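Local coordinates for protein beta-lactamase OXA-2 (Salmonella typhimurium, PDB 1K38) that hydrolyses the beta-lactam ring of penicillins, oxacillin among them, as a class D serine beta-lactamase and so confers antibiotic resistance, at residues Pro56-Arg68 / Phe107-Leu120. Sequence-based numbering, arbitrary orientation.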
loop_
_atom_site.group_PDB
_atom_site.type_symbol
_atom_site.label_atom_id
_atom_site.label_comp_id
_atom_site.label_asym_id
_atom_site.label_seq_id
_atom_site.Cartn_x
_atom_site.Cartn_y
_atom_site.Cartn_z
ATOM N N PRO A 56 13.878 8.832 1.189
ATOM C CA PRO A 56 13.800 10.184 1.755
ATOM C C PRO A 56 13.727 11.282 0.692
ATOM O O PRO A 56 13.106 12.322 0.913
ATOM C CB PRO A 56 15.069 10.283 2.610
ATOM C CG PRO A 56 16.020 9.338 1.923
ATOM C CD PRO A 56 15.124 8.165 1.612
ATOM N N HIS A 57 14.340 11.047 -0.466
ATOM C CA HIS A 57 14.344 12.053 -1.529
ATOM C C HIS A 57 12.927 12.367 -2.007
ATOM O O HIS A 57 12.618 13.513 -2.341
ATOM C CB HIS A 57 15.209 11.586 -2.709
ATOM C CG HIS A 57 15.780 12.707 -3.527
ATOM N ND1 HIS A 57 16.612 12.494 -4.605
ATOM C CD2 HIS A 57 15.636 14.052 -3.425
ATOM C CE1 HIS A 57 16.956 13.657 -5.131
ATOM N NE2 HIS A 57 16.377 14.618 -4.434
ATOM N N THR A 58 12.060 11.359 -2.040
ATOM C CA THR A 58 10.683 11.586 -2.468
ATOM C C THR A 58 10.010 12.522 -1.464
ATOM O O THR A 58 9.212 13.381 -1.848
ATOM C CB THR A 58 9.887 10.265 -2.564
ATOM O OG1 THR A 58 10.513 9.398 -3.521
ATOM C CG2 THR A 58 8.456 10.535 -3.013
ATOM N N LEU A 59 10.328 12.354 -0.181
ATOM C CA LEU A 59 9.768 13.218 0.854
ATOM C C LEU A 59 10.269 14.644 0.610
ATOM O O LEU A 59 9.494 15.598 0.677
ATOM C CB LEU A 59 10.193 12.747 2.249
ATOM C CG LEU A 59 9.671 11.384 2.716
ATOM C CD1 LEU A 59 10.350 10.998 4.022
ATOM C CD2 LEU A 59 8.158 11.447 2.894
ATOM N N PHE A 60 11.563 14.787 0.325
ATOM C CA PHE A 60 12.143 16.106 0.054
ATOM C C PHE A 60 11.402 16.775 -1.100
ATOM O O PHE A 60 11.013 17.941 -1.013
ATOM C CB PHE A 60 13.618 16.003 -0.365
ATOM C CG PHE A 60 14.553 15.512 0.711
ATOM C CD1 PHE A 60 14.086 15.005 1.921
ATOM C CD2 PHE A 60 15.929 15.532 0.484
ATOM C CE1 PHE A 60 14.977 14.525 2.886
ATOM C CE2 PHE A 60 16.824 15.057 1.440
ATOM C CZ PHE A 60 16.349 14.553 2.642
ATOM N N ALA A 61 11.239 16.028 -2.189
ATOM C CA ALA A 61 10.580 16.520 -3.396
ATOM C C ALA A 61 9.125 16.920 -3.176
ATOM O O ALA A 61 8.676 17.942 -3.693
ATOM C CB ALA A 61 10.675 15.469 -4.502
ATOM N N LEU A 62 8.384 16.117 -2.421
ATOM C CA LEU A 62 6.985 16.430 -2.151
ATOM C C LEU A 62 6.903 17.671 -1.264
ATOM O O LEU A 62 6.064 18.552 -1.479
ATOM C CB LEU A 62 6.301 15.250 -1.454
ATOM C CG LEU A 62 6.003 14.024 -2.325
ATOM C CD1 LEU A 62 5.787 12.811 -1.428
ATOM C CD2 LEU A 62 4.780 14.287 -3.194
ATOM N N ASP A 63 7.782 17.737 -0.270
ATOM C CA ASP A 63 7.803 18.861 0.655
ATOM C C ASP A 63 8.181 20.162 -0.043
ATOM O O ASP A 63 7.627 21.215 0.260
ATOM C CB ASP A 63 8.780 18.587 1.803
ATOM C CG ASP A 63 8.686 19.623 2.904
ATOM O OD1 ASP A 63 9.397 20.648 2.827
ATOM O OD2 ASP A 63 7.889 19.417 3.842
ATOM N N ALA A 64 9.112 20.079 -0.989
ATOM C CA ALA A 64 9.575 21.257 -1.723
ATOM C C ALA A 64 8.663 21.621 -2.891
ATOM O O ALA A 64 8.826 22.676 -3.509
ATOM C CB ALA A 64 10.991 21.026 -2.231
ATOM N N GLY A 65 7.710 20.748 -3.194
ATOM C CA GLY A 65 6.799 21.009 -4.292
ATOM C C GLY A 65 7.394 20.690 -5.649
ATOM O O GLY A 65 6.889 21.156 -6.672
ATOM N N ALA A 66 8.472 19.905 -5.664
ATOM C CA ALA A 66 9.116 19.510 -6.914
ATOM C C ALA A 66 8.208 18.521 -7.632
ATOM O O ALA A 66 8.281 18.363 -8.848
ATOM C CB ALA A 66 10.478 18.878 -6.637
ATOM N N VAL A 67 7.364 17.843 -6.858
ATOM C CA VAL A 67 6.395 16.901 -7.400
ATOM C C VAL A 67 5.122 17.087 -6.578
ATOM O O VAL A 67 5.172 17.185 -5.350
ATOM C CB VAL A 67 6.894 15.431 -7.318
ATOM C CG1 VAL A 67 7.269 15.067 -5.886
ATOM C CG2 VAL A 67 5.820 14.495 -7.853
ATOM N N ARG A 68 3.986 17.153 -7.266
ATOM C CA ARG A 68 2.695 17.373 -6.616
ATOM C C ARG A 68 2.088 16.141 -5.956
ATOM O O ARG A 68 1.688 16.182 -4.794
ATOM C CB ARG A 68 1.686 17.924 -7.629
ATOM C CG ARG A 68 2.099 19.219 -8.311
ATOM C CD ARG A 68 0.979 19.726 -9.219
ATOM N NE ARG A 68 0.721 18.831 -10.346
ATOM C CZ ARG A 68 1.446 18.798 -11.459
ATOM N NH1 ARG A 68 2.479 19.615 -11.604
ATOM N NH2 ARG A 68 1.140 17.945 -12.426
ATOM N N PHE A 107 14.366 16.565 -9.476
ATOM C CA PHE A 107 13.980 17.030 -8.147
ATOM C C PHE A 107 15.167 17.691 -7.459
ATOM O O PHE A 107 15.033 18.753 -6.854
ATOM C CB PHE A 107 13.505 15.871 -7.261
ATOM C CG PHE A 107 12.293 15.143 -7.778
ATOM C CD1 PHE A 107 11.414 15.745 -8.671
ATOM C CD2 PHE A 107 12.013 13.857 -7.325
ATOM C CE1 PHE A 107 10.269 15.076 -9.106
ATOM C CE2 PHE A 107 10.872 13.179 -7.752
ATOM C CZ PHE A 107 9.998 13.789 -8.644
ATOM N N ALA A 108 16.325 17.044 -7.542
ATOM C CA ALA A 108 17.535 17.561 -6.914
ATOM C C ALA A 108 17.873 18.964 -7.411
ATOM O O ALA A 108 18.243 19.836 -6.625
ATOM C CB ALA A 108 18.702 16.611 -7.175
ATOM N N LYS A 109 17.739 19.173 -8.716
ATOM C CA LYS A 109 18.031 20.472 -9.312
ATOM C C LYS A 109 17.086 21.537 -8.762
ATOM O O LYS A 109 17.516 22.636 -8.407
ATOM C CB LYS A 109 17.902 20.393 -10.833
ATOM C CG LYS A 109 18.248 21.682 -11.558
ATOM C CD LYS A 109 18.097 21.522 -13.062
ATOM C CE LYS A 109 18.424 22.819 -13.790
ATOM N NZ LYS A 109 19.826 23.260 -13.536
ATOM N N GLU A 110 15.801 21.206 -8.674
ATOM C CA GLU A 110 14.815 22.152 -8.162
ATOM C C GLU A 110 14.967 22.405 -6.666
ATOM O O GLU A 110 14.772 23.525 -6.194
ATOM C CB GLU A 110 13.396 21.660 -8.465
ATOM C CG GLU A 110 12.306 22.490 -7.808
ATOM C CD GLU A 110 10.938 22.247 -8.416
ATOM O OE1 GLU A 110 9.940 22.731 -7.842
ATOM O OE2 GLU A 110 10.863 21.584 -9.472
ATOM N N ILE A 111 15.315 21.365 -5.917
ATOM C CA ILE A 111 15.489 21.497 -4.478
ATOM C C ILE A 111 16.715 22.348 -4.150
ATOM O O ILE A 111 16.656 23.230 -3.293
ATOM C CB ILE A 111 15.624 20.105 -3.816
ATOM C CG1 ILE A 111 14.304 19.342 -3.971
ATOM C CG2 ILE A 111 15.990 20.251 -2.346
ATOM C CD1 ILE A 111 14.342 17.918 -3.459
ATOM N N GLY A 112 17.818 22.088 -4.842
ATOM C CA GLY A 112 19.033 22.848 -4.602
ATOM C C GLY A 112 19.880 22.262 -3.490
ATOM O O GLY A 112 19.372 21.562 -2.614
ATOM N N ASP A 113 21.174 22.560 -3.518
ATOM C CA ASP A 113 22.104 22.049 -2.516
ATOM C C ASP A 113 21.830 22.533 -1.097
ATOM O O ASP A 113 21.849 21.744 -0.155
ATOM C CB ASP A 113 23.543 22.397 -2.909
ATOM C CG ASP A 113 24.544 22.051 -1.820
ATOM O OD1 ASP A 113 24.679 22.840 -0.862
ATOM O OD2 ASP A 113 25.188 20.984 -1.918
ATOM N N ASP A 114 21.580 23.827 -0.942
ATOM C CA ASP A 114 21.316 24.383 0.380
ATOM C C ASP A 114 20.139 23.705 1.070
ATOM O O ASP A 114 20.236 23.310 2.232
ATOM C CB ASP A 114 21.052 25.887 0.285
ATOM C CG ASP A 114 22.281 26.667 -0.136
ATOM O OD1 ASP A 114 23.347 26.476 0.487
ATOM O OD2 ASP A 114 22.180 27.477 -1.082
ATOM N N LYS A 115 19.029 23.570 0.353
ATOM C CA LYS A 115 17.843 22.948 0.922
ATOM C C LYS A 115 18.074 21.458 1.164
ATOM O O LYS A 115 17.600 20.906 2.156
ATOM C CB LYS A 115 16.641 23.158 -0.004
ATOM C CG LYS A 115 15.302 22.937 0.675
ATOM C CD LYS A 115 14.138 23.381 -0.201
ATOM C CE LYS A 115 12.822 23.277 0.559
ATOM N NZ LYS A 115 11.647 23.722 -0.245
ATOM N N ALA A 116 18.811 20.814 0.263
ATOM C CA ALA A 116 19.101 19.391 0.405
ATOM C C ALA A 116 19.869 19.149 1.699
ATOM O O ALA A 116 19.631 18.164 2.396
ATOM C CB ALA A 116 19.908 18.900 -0.784
ATOM N N ARG A 117 20.796 20.049 2.017
ATOM C CA ARG A 117 21.578 19.928 3.239
ATOM C C ARG A 117 20.672 20.070 4.455
ATOM O O ARG A 117 20.798 19.315 5.418
ATOM C CB ARG A 117 22.675 20.997 3.285
ATOM C CG ARG A 117 23.772 20.794 2.259
ATOM C CD ARG A 117 24.794 21.923 2.283
ATOM N NE ARG A 117 25.842 21.721 1.284
ATOM C CZ ARG A 117 26.810 20.812 1.378
ATOM N NH1 ARG A 117 26.875 20.015 2.435
ATOM N NH2 ARG A 117 27.711 20.697 0.410
ATOM N N ARG A 118 19.759 21.038 4.411
ATOM C CA ARG A 118 18.841 21.249 5.524
ATOM C C ARG A 118 17.930 20.040 5.731
ATOM O O ARG A 118 17.693 19.628 6.863
ATOM C CB ARG A 118 17.994 22.504 5.298
ATOM C CG ARG A 118 18.754 23.807 5.510
ATOM C CD ARG A 118 17.807 24.994 5.625
ATOM N NE ARG A 118 17.126 25.292 4.367
ATOM C CZ ARG A 118 17.728 25.783 3.289
ATOM N NH1 ARG A 118 19.029 26.038 3.310
ATOM N NH2 ARG A 118 17.028 26.023 2.187
ATOM N N TYR A 119 17.423 19.476 4.637
ATOM C CA TYR A 119 16.551 18.307 4.729
ATOM C C TYR A 119 17.298 17.122 5.330
ATOM O O TYR A 119 16.788 16.442 6.224
ATOM C CB TYR A 119 16.028 17.902 3.348
ATOM C CG TYR A 119 14.845 18.694 2.843
ATOM C CD1 TYR A 119 13.730 18.917 3.652
ATOM C CD2 TYR A 119 14.811 19.163 1.532
ATOM C CE1 TYR A 119 12.610 19.588 3.162
ATOM C CE2 TYR A 119 13.697 19.832 1.033
ATOM C CZ TYR A 119 12.603 20.038 1.851
ATOM O OH TYR A 119 11.498 20.684 1.349
ATOM N N LEU A 120 18.508 16.874 4.834
ATOM C CA LEU A 120 19.310 15.760 5.329
ATOM C C LEU A 120 19.614 15.919 6.809
ATOM O O LEU A 120 19.606 14.945 7.562
ATOM C CB LEU A 120 20.614 15.649 4.529
ATOM C CG LEU A 120 20.482 15.071 3.117
ATOM C CD1 LEU A 120 21.760 15.322 2.319
ATOM C CD2 LEU A 120 20.187 13.579 3.217
#
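Phe60 and Tyr119 form an offset stack at the close, buried side of the contact, with centroids 4.7 Å apart and ring planes at 20°. The two side chains run antiparallel. Tyr119 CB lies over the middle of the Phe60 ring, 3.4 Å from CZ of Phe60, while Phe60 CA lies over a face of the Tyr119 ring. Phe60 is a knob in a hole made by Ile111, Ala116, Tyr119 and Leu120. Ile111 is the reciprocal knob, set among His57, Phe60, Ala61 and Ala64. Its CG1 is anti to the carbonyl carbon (chi1 -66°), and the chain runs on extended to bring CD1 within 3.7 Å of Phe60 CB. The same CD1 meets the His57 ring at its edge. Further along this tight side, Ala61 CB sits over one face of the Phe107 ring, 3.5 Å from Phe107 CD2. Phe107 CZ reaches Val67 CB. The helix 56-64 ends in a Schellman motif with Gly65 at C-prime, and the turn brings Ala66 against Phe107.

The solvent side is looser. Glu110 stretches past Ala66, its OE1 3.5 Å from Ala66 CA. Lys115 extends until NZ comes close to Ala64 CB. Between the two sides, the buried Tyr119 ring meets partly exposed Asp63. Tyr119 OH donates to Asp63 OD1 at 2.6 Å, on the anti side of a carboxylate turned 89° to the ring.

The contact joins helix 56-64 to helices 101-111 and 113-122 beside the active site. The His57 side chain is about 9 Å from that of Ser51, the predicted acyl-ester serine. Thr58 OG1 bonds to the backbone O of the carboxylated lysine at position 54. Apolar packing carries the interface. The one hydrogen bond between the segments orients the Tyr119 O-H, and Lys115 NZ, 4.9 Å from Asp63 OD1, may favour the charged form of Asp63.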